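Local coordinates for protein transcription factor GAMBIF1 (Anopheles gambiae, PDB 1BVO) that probably activates transcription by RNA polymerase II, binding DNA in a sequence-specific way through its Rel homology region, whose specificity domain is the part present here, at residues P11-F16 with S27-N32; R49-V54 with F150-Q155; N141-C146 with D169-K174. All blocks are in the same frame, centred on the assembly; numbering follows the deposited sequence.

Interaction 1: residues P11-F16 with S27-N32; sequences PKALRF and SIPGVN. With nucleotides of chain A.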
loop_
_atom_site.group_PDB
_atom_site.type_symbol
_atom_site.label_atom_id
_atom_site.label_comp_id
_atom_site.label_asym_id
_atom_site.label_seq_id
_atom_site.Cartn_x
_atom_site.Cartn_y
_atom_site.Cartn_z
ATOM N N PRO C 11 23.177 -8.685 -12.783
ATOM C CA PRO C 11 22.582 -8.952 -11.470
ATOM C C PRO C 11 22.137 -7.759 -10.611
ATOM O O PRO C 11 21.444 -7.957 -9.612
ATOM C CB PRO C 11 23.704 -9.697 -10.768
ATOM C CG PRO C 11 24.900 -8.931 -11.245
ATOM C CD PRO C 11 24.638 -8.894 -12.734
ATOM N N LYS C 12 22.521 -6.543 -10.983
ATOM C CA LYS C 12 22.201 -5.341 -10.195
ATOM C C LYS C 12 22.110 -4.091 -11.058
ATOM O O LYS C 12 22.779 -3.095 -10.768
ATOM C CB LYS C 12 23.327 -5.071 -9.191
ATOM C CG LYS C 12 23.282 -5.810 -7.873
ATOM C CD LYS C 12 22.338 -5.138 -6.902
ATOM C CE LYS C 12 22.749 -5.479 -5.475
ATOM N NZ LYS C 12 21.581 -5.447 -4.535
ATOM N N ALA C 13 21.308 -4.109 -12.109
ATOM C CA ALA C 13 21.257 -2.926 -12.948
ATOM C C ALA C 13 19.883 -2.444 -13.340
ATOM O O ALA C 13 19.747 -1.584 -14.211
ATOM C CB ALA C 13 22.094 -3.134 -14.175
ATOM N N LEU C 14 18.860 -2.932 -12.657
ATOM C CA LEU C 14 17.514 -2.507 -12.997
ATOM C C LEU C 14 16.620 -2.552 -11.788
ATOM O O LEU C 14 16.645 -3.523 -11.023
ATOM C CB LEU C 14 16.926 -3.395 -14.107
ATOM C CG LEU C 14 15.494 -3.089 -14.559
ATOM C CD1 LEU C 14 15.448 -1.768 -15.306
ATOM C CD2 LEU C 14 14.968 -4.208 -15.442
ATOM N N ARG C 15 15.900 -1.465 -11.562
ATOM C CA ARG C 15 14.973 -1.437 -10.466
ATOM C C ARG C 15 13.708 -2.088 -10.975
ATOM O O ARG C 15 13.299 -1.888 -12.125
ATOM C CB ARG C 15 14.720 -0.006 -10.014
ATOM C CG ARG C 15 13.261 0.306 -9.698
ATOM C CD ARG C 15 13.085 0.637 -8.239
ATOM N NE ARG C 15 14.105 1.594 -7.809
ATOM C CZ ARG C 15 13.831 2.771 -7.260
ATOM N NH1 ARG C 15 12.580 3.137 -7.066
ATOM N NH2 ARG C 15 14.819 3.584 -6.909
ATOM N N PHE C 16 13.138 -2.931 -10.129
ATOM C CA PHE C 16 11.902 -3.642 -10.409
ATOM C C PHE C 16 10.819 -2.606 -10.136
ATOM O O PHE C 16 10.928 -1.809 -9.184
ATOM C CB PHE C 16 11.724 -4.824 -9.436
ATOM C CG PHE C 16 12.808 -5.881 -9.511
ATOM C CD1 PHE C 16 13.916 -5.736 -10.343
ATOM C CD2 PHE C 16 12.719 -7.017 -8.718
ATOM C CE1 PHE C 16 14.923 -6.720 -10.376
ATOM C CE2 PHE C 16 13.709 -8.000 -8.739
ATOM C CZ PHE C 16 14.819 -7.852 -9.570
ATOM N N SER C 27 14.465 -2.229 -19.275
ATOM C CA SER C 27 15.110 -3.372 -19.899
ATOM C C SER C 27 16.313 -3.761 -19.056
ATOM O O SER C 27 17.023 -2.907 -18.509
ATOM C CB SER C 27 15.566 -3.038 -21.309
ATOM O OG SER C 27 14.462 -2.731 -22.131
ATOM N N ILE C 28 16.504 -5.069 -18.940
ATOM C CA ILE C 28 17.591 -5.660 -18.172
ATOM C C ILE C 28 18.851 -5.697 -19.011
ATOM O O ILE C 28 18.907 -6.395 -20.019
ATOM C CB ILE C 28 17.254 -7.110 -17.820
ATOM C CG1 ILE C 28 16.160 -7.167 -16.773
ATOM C CG2 ILE C 28 18.485 -7.862 -17.371
ATOM C CD1 ILE C 28 15.505 -8.509 -16.743
ATOM N N PRO C 29 19.892 -4.960 -18.601
ATOM C CA PRO C 29 21.117 -4.999 -19.402
ATOM C C PRO C 29 21.795 -6.354 -19.234
ATOM O O PRO C 29 21.369 -7.188 -18.431
ATOM C CB PRO C 29 21.957 -3.891 -18.771
ATOM C CG PRO C 29 21.553 -3.942 -17.343
ATOM C CD PRO C 29 20.047 -4.055 -17.452
ATOM N N GLY C 30 22.849 -6.571 -20.001
ATOM C CA GLY C 30 23.600 -7.806 -19.910
ATOM C C GLY C 30 24.755 -7.559 -18.962
ATOM O O GLY C 30 25.024 -6.401 -18.618
ATOM N N VAL C 31 25.433 -8.615 -18.521
ATOM C CA VAL C 31 26.552 -8.466 -17.592
ATOM C C VAL C 31 27.590 -7.502 -18.126
ATOM O O VAL C 31 28.173 -6.704 -17.380
ATOM C CB VAL C 31 27.345 -9.775 -17.374
ATOM C CG1 VAL C 31 27.540 -10.016 -15.902
ATOM C CG2 VAL C 31 26.707 -10.956 -18.057
ATOM N N ASN C 32 27.814 -7.600 -19.428
ATOM C CA ASN C 32 28.813 -6.810 -20.112
ATOM C C ASN C 32 28.365 -5.470 -20.649
ATOM O O ASN C 32 29.133 -4.808 -21.347
ATOM C CB ASN C 32 29.410 -7.654 -21.227
ATOM C CG ASN C 32 29.845 -9.013 -20.728
ATOM O OD1 ASN C 32 30.611 -9.117 -19.767
ATOM N ND2 ASN C 32 29.312 -10.065 -21.328
ATOM P P DG A 4 20.330 4.972 -11.871
ATOM O OP1 DG A 4 21.807 5.114 -11.573
ATOM O OP2 DG A 4 19.944 3.528 -11.996
ATOM O "O5'" DG A 4 19.770 5.742 -10.642
ATOM C "C5'" DG A 4 19.954 7.124 -10.526
ATOM C "C4'" DG A 4 19.032 7.613 -9.418
ATOM O "O4'" DG A 4 17.627 7.468 -9.770
ATOM C "C3'" DG A 4 19.126 6.713 -8.202
ATOM O "O3'" DG A 4 19.096 7.580 -7.072
ATOM C "C2'" DG A 4 17.827 5.885 -8.213
ATOM C "C1'" DG A 4 16.877 6.983 -8.698
ATOM N N9 DG A 4 15.531 6.580 -9.161
ATOM C C8 DG A 4 15.026 5.462 -9.804
ATOM N N7 DG A 4 13.740 5.437 -10.074
ATOM C C5 DG A 4 13.353 6.689 -9.515
ATOM C C6 DG A 4 12.054 7.271 -9.468
ATOM O O6 DG A 4 11.013 6.712 -9.925
ATOM N N1 DG A 4 12.039 8.516 -8.868
ATOM C C2 DG A 4 13.188 9.089 -8.369
ATOM N N2 DG A 4 12.897 10.314 -7.864
ATOM N N3 DG A 4 14.399 8.572 -8.393
ATOM C C4 DG A 4 14.399 7.378 -8.999
ATOM P P DG A 5 19.966 6.994 -5.835
ATOM O OP1 DG A 5 21.415 7.230 -6.007
ATOM O OP2 DG A 5 19.500 5.580 -5.691
ATOM O "O5'" DG A 5 19.428 7.961 -4.704
ATOM C "C5'" DG A 5 19.393 9.350 -4.981
ATOM C "C4'" DG A 5 18.237 10.037 -4.365
ATOM O "O4'" DG A 5 16.909 9.983 -4.884
ATOM C "C3'" DG A 5 17.974 10.059 -2.860
ATOM O "O3'" DG A 5 17.308 11.294 -2.479
ATOM C "C2'" DG A 5 16.882 8.959 -2.850
ATOM C "C1'" DG A 5 15.964 9.568 -3.901
ATOM N N9 DG A 5 15.090 8.533 -4.526
ATOM C C8 DG A 5 15.598 7.353 -5.066
ATOM N N7 DG A 5 14.697 6.552 -5.567
ATOM C C5 DG A 5 13.547 7.302 -5.483
ATOM C C6 DG A 5 12.278 6.888 -5.992
ATOM O O6 DG A 5 12.040 5.817 -6.531
ATOM N N1 DG A 5 11.249 7.735 -5.679
ATOM C C2 DG A 5 11.559 8.961 -5.099
ATOM N N2 DG A 5 10.387 9.576 -5.048
ATOM N N3 DG A 5 12.735 9.442 -4.660
ATOM C C4 DG A 5 13.779 8.479 -4.890
#
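The guanidinium of Arg15 has DG4 of DNA chain A over one face and DG5 at its edge. Over that face, 3.7 Å above the plane and offset toward the rim, sits N7 of DG4. At the edge, NH1 donates to O6 of DG5 at 2.8 Å and NH2 to its N7 at 3.3 Å, both bonds fairly straight (159° and 166°). Arginine suits this place because two parallel N-H groups match the acceptor pair of a guanine; a cytosine base also packs on it. The chain bends at its second and third torsions to bring the flat end round to the bases.

Behind Arg15, 11-16 leans on 27-32 through apolar side chains, with no hydrogen bond across. Leu14, its CG anti to the backbone N (chi1 179°), meets Ile28 at about a right angle, CD2 lying 3.5 Å from CG1, while its other methyl rests near the Ser27 carbonyl. Next to it the small methyl of Ala13 abuts CG of the Pro29 ring, and Pro11 makes a looser contact with Val31. The Ser27 hydroxyl is hydrogen-bonded to Asn99 ND2 and Asn98 O. Loop meets loop between strands 2-7 and 42-46, an architecture consistent with the DNA-recognition loop of Rel proteins, where arginine reads guanine by the classic paired bond to O6 and N7.

Interaction 2: residues R49-V54 with F150-Q155; sequences RGRAVV and FLEGQQ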
loop_
_atom_site.group_PDB
_atom_site.type_symbol
_atom_site.label_atom_id
_atom_site.label_comp_id
_atom_site.label_asym_id
_atom_site.label_seq_id
_atom_site.Cartn_x
_atom_site.Cartn_y
_atom_site.Cartn_z
ATOM N N ARG C 49 18.651 -26.731 -35.770
ATOM C CA ARG C 49 18.322 -25.583 -36.597
ATOM C C ARG C 49 16.927 -25.807 -37.142
ATOM O O ARG C 49 16.652 -26.832 -37.778
ATOM C CB ARG C 49 19.301 -25.401 -37.752
ATOM C CG ARG C 49 18.988 -24.138 -38.573
ATOM C CD ARG C 49 20.052 -23.826 -39.590
ATOM N NE ARG C 49 21.297 -23.401 -38.956
ATOM C CZ ARG C 49 22.510 -23.778 -39.351
ATOM N NH1 ARG C 49 22.661 -24.597 -40.386
ATOM N NH2 ARG C 49 23.580 -23.311 -38.714
ATOM N N GLY C 50 16.049 -24.852 -36.870
ATOM C CA GLY C 50 14.683 -24.945 -37.314
ATOM C C GLY C 50 13.873 -23.993 -36.478
ATOM O O GLY C 50 14.417 -23.117 -35.818
ATOM N N ARG C 51 12.562 -24.146 -36.540
ATOM C CA ARG C 51 11.631 -23.320 -35.787
ATOM C C ARG C 51 11.790 -23.639 -34.313
ATOM O O ARG C 51 11.955 -24.816 -33.954
ATOM C CB ARG C 51 10.185 -23.672 -36.138
ATOM C CG ARG C 51 9.840 -23.664 -37.598
ATOM C CD ARG C 51 9.651 -22.286 -38.149
ATOM N NE ARG C 51 8.587 -21.497 -37.517
ATOM C CZ ARG C 51 7.283 -21.772 -37.541
ATOM N NH1 ARG C 51 6.832 -22.868 -38.143
ATOM N NH2 ARG C 51 6.422 -20.860 -37.076
ATOM N N ALA C 52 11.681 -22.620 -33.466
ATOM C CA ALA C 52 11.766 -22.825 -32.030
ATOM C C ALA C 52 11.443 -21.565 -31.275
ATOM O O ALA C 52 12.019 -20.509 -31.511
ATOM C CB ALA C 52 13.138 -23.341 -31.629
ATOM N N VAL C 53 10.494 -21.694 -30.365
ATOM C CA VAL C 53 10.083 -20.567 -29.568
ATOM C C VAL C 53 10.721 -20.668 -28.196
ATOM O O VAL C 53 11.325 -21.695 -27.846
ATOM C CB VAL C 53 8.555 -20.520 -29.470
ATOM C CG1 VAL C 53 7.972 -20.334 -30.858
ATOM C CG2 VAL C 53 8.029 -21.811 -28.852
ATOM N N VAL C 54 10.654 -19.586 -27.439
ATOM C CA VAL C 54 11.219 -19.573 -26.111
ATOM C C VAL C 54 10.269 -18.857 -25.176
ATOM O O VAL C 54 9.644 -17.859 -25.524
ATOM C CB VAL C 54 12.596 -18.888 -26.087
ATOM C CG1 VAL C 54 12.453 -17.375 -26.204
ATOM C CG2 VAL C 54 13.358 -19.259 -24.823
ATOM N N PHE C 150 11.267 -24.562 -26.847
ATOM C CA PHE C 150 10.465 -25.609 -27.467
ATOM C C PHE C 150 10.746 -25.668 -28.968
ATOM O O PHE C 150 10.633 -24.659 -29.685
ATOM C CB PHE C 150 8.966 -25.354 -27.283
ATOM C CG PHE C 150 8.499 -25.324 -25.857
ATOM C CD1 PHE C 150 8.256 -26.506 -25.151
ATOM C CD2 PHE C 150 8.250 -24.110 -25.224
ATOM C CE1 PHE C 150 7.755 -26.474 -23.844
ATOM C CE2 PHE C 150 7.757 -24.065 -23.915
ATOM C CZ PHE C 150 7.509 -25.252 -23.226
ATOM N N LEU C 151 11.146 -26.844 -29.431
ATOM C CA LEU C 151 11.413 -27.082 -30.838
ATOM C C LEU C 151 10.121 -27.384 -31.559
ATOM O O LEU C 151 9.176 -27.882 -30.944
ATOM C CB LEU C 151 12.334 -28.274 -30.968
ATOM C CG LEU C 151 13.570 -28.034 -30.123
ATOM C CD1 LEU C 151 14.626 -29.011 -30.539
ATOM C CD2 LEU C 151 14.058 -26.603 -30.334
ATOM N N GLU C 152 10.059 -27.054 -32.849
ATOM C CA GLU C 152 8.862 -27.350 -33.640
ATOM C C GLU C 152 8.816 -28.884 -33.601
ATOM O O GLU C 152 9.868 -29.528 -33.555
ATOM C CB GLU C 152 9.002 -26.841 -35.089
ATOM C CG GLU C 152 7.679 -26.833 -35.880
ATOM C CD GLU C 152 7.822 -26.516 -37.373
ATOM O OE1 GLU C 152 8.921 -26.668 -37.943
ATOM O OE2 GLU C 152 6.815 -26.136 -38.008
ATOM N N GLY C 153 7.625 -29.473 -33.579
ATOM C CA GLY C 153 7.561 -30.926 -33.479
ATOM C C GLY C 153 7.689 -31.740 -34.750
ATOM O O GLY C 153 8.773 -31.979 -35.275
ATOM N N GLN C 154 6.556 -32.284 -35.154
ATOM C CA GLN C 154 6.412 -33.078 -36.364
ATOM C C GLN C 154 5.076 -32.539 -36.866
ATOM O O GLN C 154 4.779 -32.555 -38.062
ATOM C CB GLN C 154 6.374 -34.572 -36.005
ATOM C CG GLN C 154 5.864 -35.502 -37.080
ATOM C CD GLN C 154 4.356 -35.518 -37.112
ATOM O OE1 GLN C 154 3.740 -35.220 -38.138
ATOM N NE2 GLN C 154 3.745 -35.795 -35.956
ATOM N N GLN C 155 4.298 -32.023 -35.915
ATOM C CA GLN C 155 3.013 -31.409 -36.176
ATOM C C GLN C 155 3.306 -29.936 -36.485
ATOM O O GLN C 155 3.282 -29.087 -35.599
ATOM C CB GLN C 155 2.130 -31.541 -34.936
ATOM C CG GLN C 155 0.700 -31.116 -35.154
ATOM C CD GLN C 155 -0.230 -31.577 -34.050
ATOM O OE1 GLN C 155 0.206 -31.915 -32.944
ATOM N NE2 GLN C 155 -1.526 -31.607 -34.352
HETATM O O HOH W 1 11.580 -26.531 -37.965
#
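Arg51 and Glu152 meet beside the start of strand 52-59, across from the later part of strand 142-152. Arg51 CB lies 3.5 Å from Glu152 CB. A salt bridge of 3.3 Å joins Arg51 NH1 to Glu152 OE2. The two planes stand 76° apart, so the groups do not mate flat. The bends of Arg51 at chi2 and chi3 fold its chain back toward the carboxylate, which Glu152 extends with CG anti to its backbone N (chi1 -167°).

The backbone bond from Glu152 N to Arg51 O is 3.1 Å long, and a water accepts from Arg51 N and donates to Glu152 OE1. In the next, hydrogen-bonded pair, Val53 N to Phe150 O and Phe150 N to Val53 O are both 3.0 Å. Val53 CG2 lies 4.0 Å from Phe150 CB, a branched side chain suiting an extended strand. On the opposite face CD2 of Leu151 comes 3.6 Å from the small Ala52 CB.

Further out, Glu87 binds NE of Arg51, and Tyr48 OH bonds to Arg51 O. Phe159 touches both Arg51 and Val53. With Glu87 and Glu152 both bound to it, the arginine charge is probably well compensated, and Glu152 likely remains ionised, its OE2 shared by Arg51 and Gly157 N.

Interaction 3: residues N141-C146 with D169-K174; sequences NAVRLC and DIIYDK. With nucleotides of chain A.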
loop_
_atom_site.group_PDB
_atom_site.type_symbol
_atom_site.label_atom_id
_atom_site.label_comp_id
_atom_site.label_asym_id
_atom_site.label_seq_id
_atom_site.Cartn_x
_atom_site.Cartn_y
_atom_site.Cartn_z
ATOM N N ASN C 141 13.086 -9.912 -3.731
ATOM C CA ASN C 141 14.163 -9.035 -4.164
ATOM C C ASN C 141 15.158 -9.695 -5.075
ATOM O O ASN C 141 16.191 -9.117 -5.417
ATOM C CB ASN C 141 14.894 -8.463 -2.973
ATOM C CG ASN C 141 14.383 -7.109 -2.611
ATOM O OD1 ASN C 141 13.238 -6.968 -2.144
ATOM N ND2 ASN C 141 15.206 -6.076 -2.866
ATOM N N ALA C 142 14.845 -10.915 -5.475
ATOM C CA ALA C 142 15.728 -11.645 -6.352
ATOM C C ALA C 142 14.898 -12.607 -7.171
ATOM O O ALA C 142 13.855 -13.097 -6.731
ATOM C CB ALA C 142 16.770 -12.389 -5.551
ATOM N N VAL C 143 15.375 -12.838 -8.384
ATOM C CA VAL C 143 14.708 -13.725 -9.309
ATOM C C VAL C 143 15.764 -14.231 -10.246
ATOM O O VAL C 143 16.922 -13.845 -10.174
ATOM C CB VAL C 143 13.739 -12.957 -10.243
ATOM C CG1 VAL C 143 12.523 -12.463 -9.493
ATOM C CG2 VAL C 143 14.481 -11.783 -10.883
ATOM N N ARG C 144 15.352 -15.114 -11.126
ATOM C CA ARG C 144 16.221 -15.606 -12.171
ATOM C C ARG C 144 15.256 -15.732 -13.348
ATOM O O ARG C 144 14.038 -15.896 -13.169
ATOM C CB ARG C 144 16.794 -16.975 -11.863
ATOM C CG ARG C 144 17.641 -17.116 -10.631
ATOM C CD ARG C 144 18.087 -18.574 -10.593
ATOM N NE ARG C 144 18.745 -19.003 -9.371
ATOM C CZ ARG C 144 20.050 -19.189 -9.259
ATOM N NH1 ARG C 144 20.846 -18.982 -10.299
ATOM N NH2 ARG C 144 20.555 -19.612 -8.108
ATOM N N LEU C 145 15.783 -15.536 -14.543
ATOM C CA LEU C 145 14.983 -15.642 -15.746
ATOM C C LEU C 145 15.037 -17.105 -16.128
ATOM O O LEU C 145 16.103 -17.739 -16.068
ATOM C CB LEU C 145 15.601 -14.797 -16.861
ATOM C CG LEU C 145 15.665 -13.302 -16.552
ATOM C CD1 LEU C 145 16.447 -12.575 -17.627
ATOM C CD2 LEU C 145 14.262 -12.757 -16.426
ATOM N N CYS C 146 13.895 -17.660 -16.491
ATOM C CA CYS C 146 13.864 -19.052 -16.898
ATOM C C CYS C 146 13.591 -19.114 -18.395
ATOM O O CYS C 146 12.645 -18.479 -18.892
ATOM C CB CYS C 146 12.793 -19.825 -16.159
ATOM S SG CYS C 146 12.981 -21.614 -16.374
ATOM N N ASP C 169 21.703 -16.605 -13.993
ATOM C CA ASP C 169 22.253 -16.229 -12.705
ATOM C C ASP C 169 21.233 -15.331 -12.040
ATOM O O ASP C 169 20.318 -14.824 -12.706
ATOM C CB ASP C 169 23.584 -15.509 -12.869
ATOM C CG ASP C 169 24.644 -16.401 -13.499
ATOM O OD1 ASP C 169 24.362 -17.601 -13.736
ATOM O OD2 ASP C 169 25.760 -15.902 -13.756
ATOM N N ILE C 170 21.363 -15.139 -10.737
ATOM C CA ILE C 170 20.399 -14.322 -10.045
ATOM C C ILE C 170 20.413 -12.843 -10.406
ATOM O O ILE C 170 21.463 -12.249 -10.687
ATOM C CB ILE C 170 20.506 -14.507 -8.542
ATOM C CG1 ILE C 170 20.306 -15.989 -8.222
ATOM C CG2 ILE C 170 19.447 -13.667 -7.833
ATOM C CD1 ILE C 170 20.813 -16.403 -6.870
ATOM N N ILE C 171 19.208 -12.283 -10.455
ATOM C CA ILE C 171 18.966 -10.869 -10.729
ATOM C C ILE C 171 18.385 -10.331 -9.416
ATOM O O ILE C 171 17.347 -10.827 -8.943
ATOM C CB ILE C 171 17.917 -10.671 -11.827
ATOM C CG1 ILE C 171 18.463 -11.135 -13.165
ATOM C CG2 ILE C 171 17.491 -9.213 -11.894
ATOM C CD1 ILE C 171 17.399 -11.257 -14.209
ATOM N N TYR C 172 19.061 -9.315 -8.871
ATOM C CA TYR C 172 18.730 -8.666 -7.606
ATOM C C TYR C 172 18.133 -7.273 -7.756
ATOM O O TYR C 172 18.764 -6.395 -8.340
ATOM C CB TYR C 172 20.007 -8.524 -6.760
ATOM C CG TYR C 172 20.712 -9.817 -6.388
ATOM C CD1 TYR C 172 20.066 -10.778 -5.612
ATOM C CD2 TYR C 172 22.013 -10.091 -6.825
ATOM C CE1 TYR C 172 20.680 -11.972 -5.290
ATOM C CE2 TYR C 172 22.643 -11.302 -6.503
ATOM C CZ TYR C 172 21.960 -12.236 -5.737
ATOM O OH TYR C 172 22.514 -13.462 -5.460
ATOM N N ASP C 173 16.978 -7.022 -7.145
ATOM C CA ASP C 173 16.360 -5.690 -7.226
ATOM C C ASP C 173 17.290 -4.606 -6.702
ATOM O O ASP C 173 17.679 -4.587 -5.522
ATOM C CB ASP C 173 15.024 -5.617 -6.473
ATOM C CG ASP C 173 14.284 -4.303 -6.710
ATOM O OD1 ASP C 173 14.833 -3.391 -7.360
ATOM O OD2 ASP C 173 13.129 -4.189 -6.264
ATOM N N LYS C 174 17.651 -3.718 -7.617
ATOM C CA LYS C 174 18.539 -2.607 -7.365
ATOM C C LYS C 174 17.822 -1.475 -6.628
ATOM O O LYS C 174 17.069 -0.702 -7.241
ATOM C CB LYS C 174 19.097 -2.099 -8.700
ATOM C CG LYS C 174 20.052 -0.947 -8.550
ATOM C CD LYS C 174 20.564 -0.412 -9.863
ATOM C CE LYS C 174 21.303 0.884 -9.592
ATOM N NZ LYS C 174 21.630 1.660 -10.798
ATOM P P DG A 4 20.330 4.972 -11.871
ATOM O OP1 DG A 4 21.807 5.114 -11.573
ATOM O OP2 DG A 4 19.944 3.528 -11.996
ATOM O "O5'" DG A 4 19.770 5.742 -10.642
ATOM C "C5'" DG A 4 19.954 7.124 -10.526
ATOM C "C4'" DG A 4 19.032 7.613 -9.418
ATOM O "O4'" DG A 4 17.627 7.468 -9.770
ATOM C "C3'" DG A 4 19.126 6.713 -8.202
ATOM O "O3'" DG A 4 19.096 7.580 -7.072
ATOM C "C2'" DG A 4 17.827 5.885 -8.213
ATOM C "C1'" DG A 4 16.877 6.983 -8.698
ATOM N N9 DG A 4 15.531 6.580 -9.161
ATOM C C8 DG A 4 15.026 5.462 -9.804
ATOM N N7 DG A 4 13.740 5.437 -10.074
ATOM C C5 DG A 4 13.353 6.689 -9.515
ATOM C C6 DG A 4 12.054 7.271 -9.468
ATOM O O6 DG A 4 11.013 6.712 -9.925
ATOM N N1 DG A 4 12.039 8.516 -8.868
ATOM C C2 DG A 4 13.188 9.089 -8.369
ATOM N N2 DG A 4 12.897 10.314 -7.864
ATOM N N3 DG A 4 14.399 8.572 -8.393
ATOM C C4 DG A 4 14.399 7.378 -8.999
#
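The hairpin of strands 142-152 and 159-172 brings its two far ends together here, with strand 159-172 at one border of an antiparallel sheet. Val143 and Ile171 form a hydrogen-bonded pair: Val143 N to Ile171 O is 2.9 Å, and Ile171 N returns to Val143 O almost straight (174°). Ala142 faces Tyr172 as the neighbouring non-hydrogen-bonded pair, and Asp173 N reaches Asn141 O at 2.8 Å from above the carbonyl plane.

On one side of the sheet Ile170 is shared between two flat groups. Its CG1, anti to the carbonyl carbon (chi1 -58°), lies 3.4 Å above the centre of the Arg144 guanidinium, which stretches out along an extended chain. Its other branch, CG2, lies over one face of the Tyr172 ring near the rim, and also touches the methyl of Ala142, whose smallness lets tyrosine and isoleucine close in. The polar rim of Arg144 is bound elsewhere, NH2 to Lys61 O and NH1 to Ser168 O, so its flat face, which forms no hydrogen bonds, can lie against isoleucine.

This sheet is part of the immunoglobulin-like sandwich of Rel proteins, and on its other side Val143, Leu145 and Ile171 are aliphatic and buried. CD1 of Ile171 nestles 3.6 Å from CG of Leu145, and Val143 packs CG2 against Ile171 CB; Ile102 touches both Val143 and Ile171.

Past the last bridge the chain turns to polar work. Asp173 accepts the Phe16 N-H on OD1, while its CB lies beside Asn141 ND2. Lys174 then runs fully extended, from CG anti to its backbone N (chi1 -179°), to set NZ 2.8 Å from OP2 of DG4 of chain A, a long flexible cation well suited to a DNA phosphate.

Interaction 1 comes first along the chain, followed by interactions 2 and 3, whose segments alternate. Interactions 2 and 3 lie at the two ends of strand 142-152, with centres about 28 Å apart, and both belong to the sheet in which strands 52-59, 142-152 and 159-172 are neighbours. Interactions 1 and 3 are close, about 9 Å between centres, and touch: Pro11 O lies 2.8 Å from Tyr172 N, probably a hydrogen bond. The loop at 11-16 is thus docked on the end of the sheet, and both contacts reach DG4 of chain A. Interaction 2, about 22 Å from the nucleic acid at its nearest atom, lies at the end of the same sheet remote from the DNA.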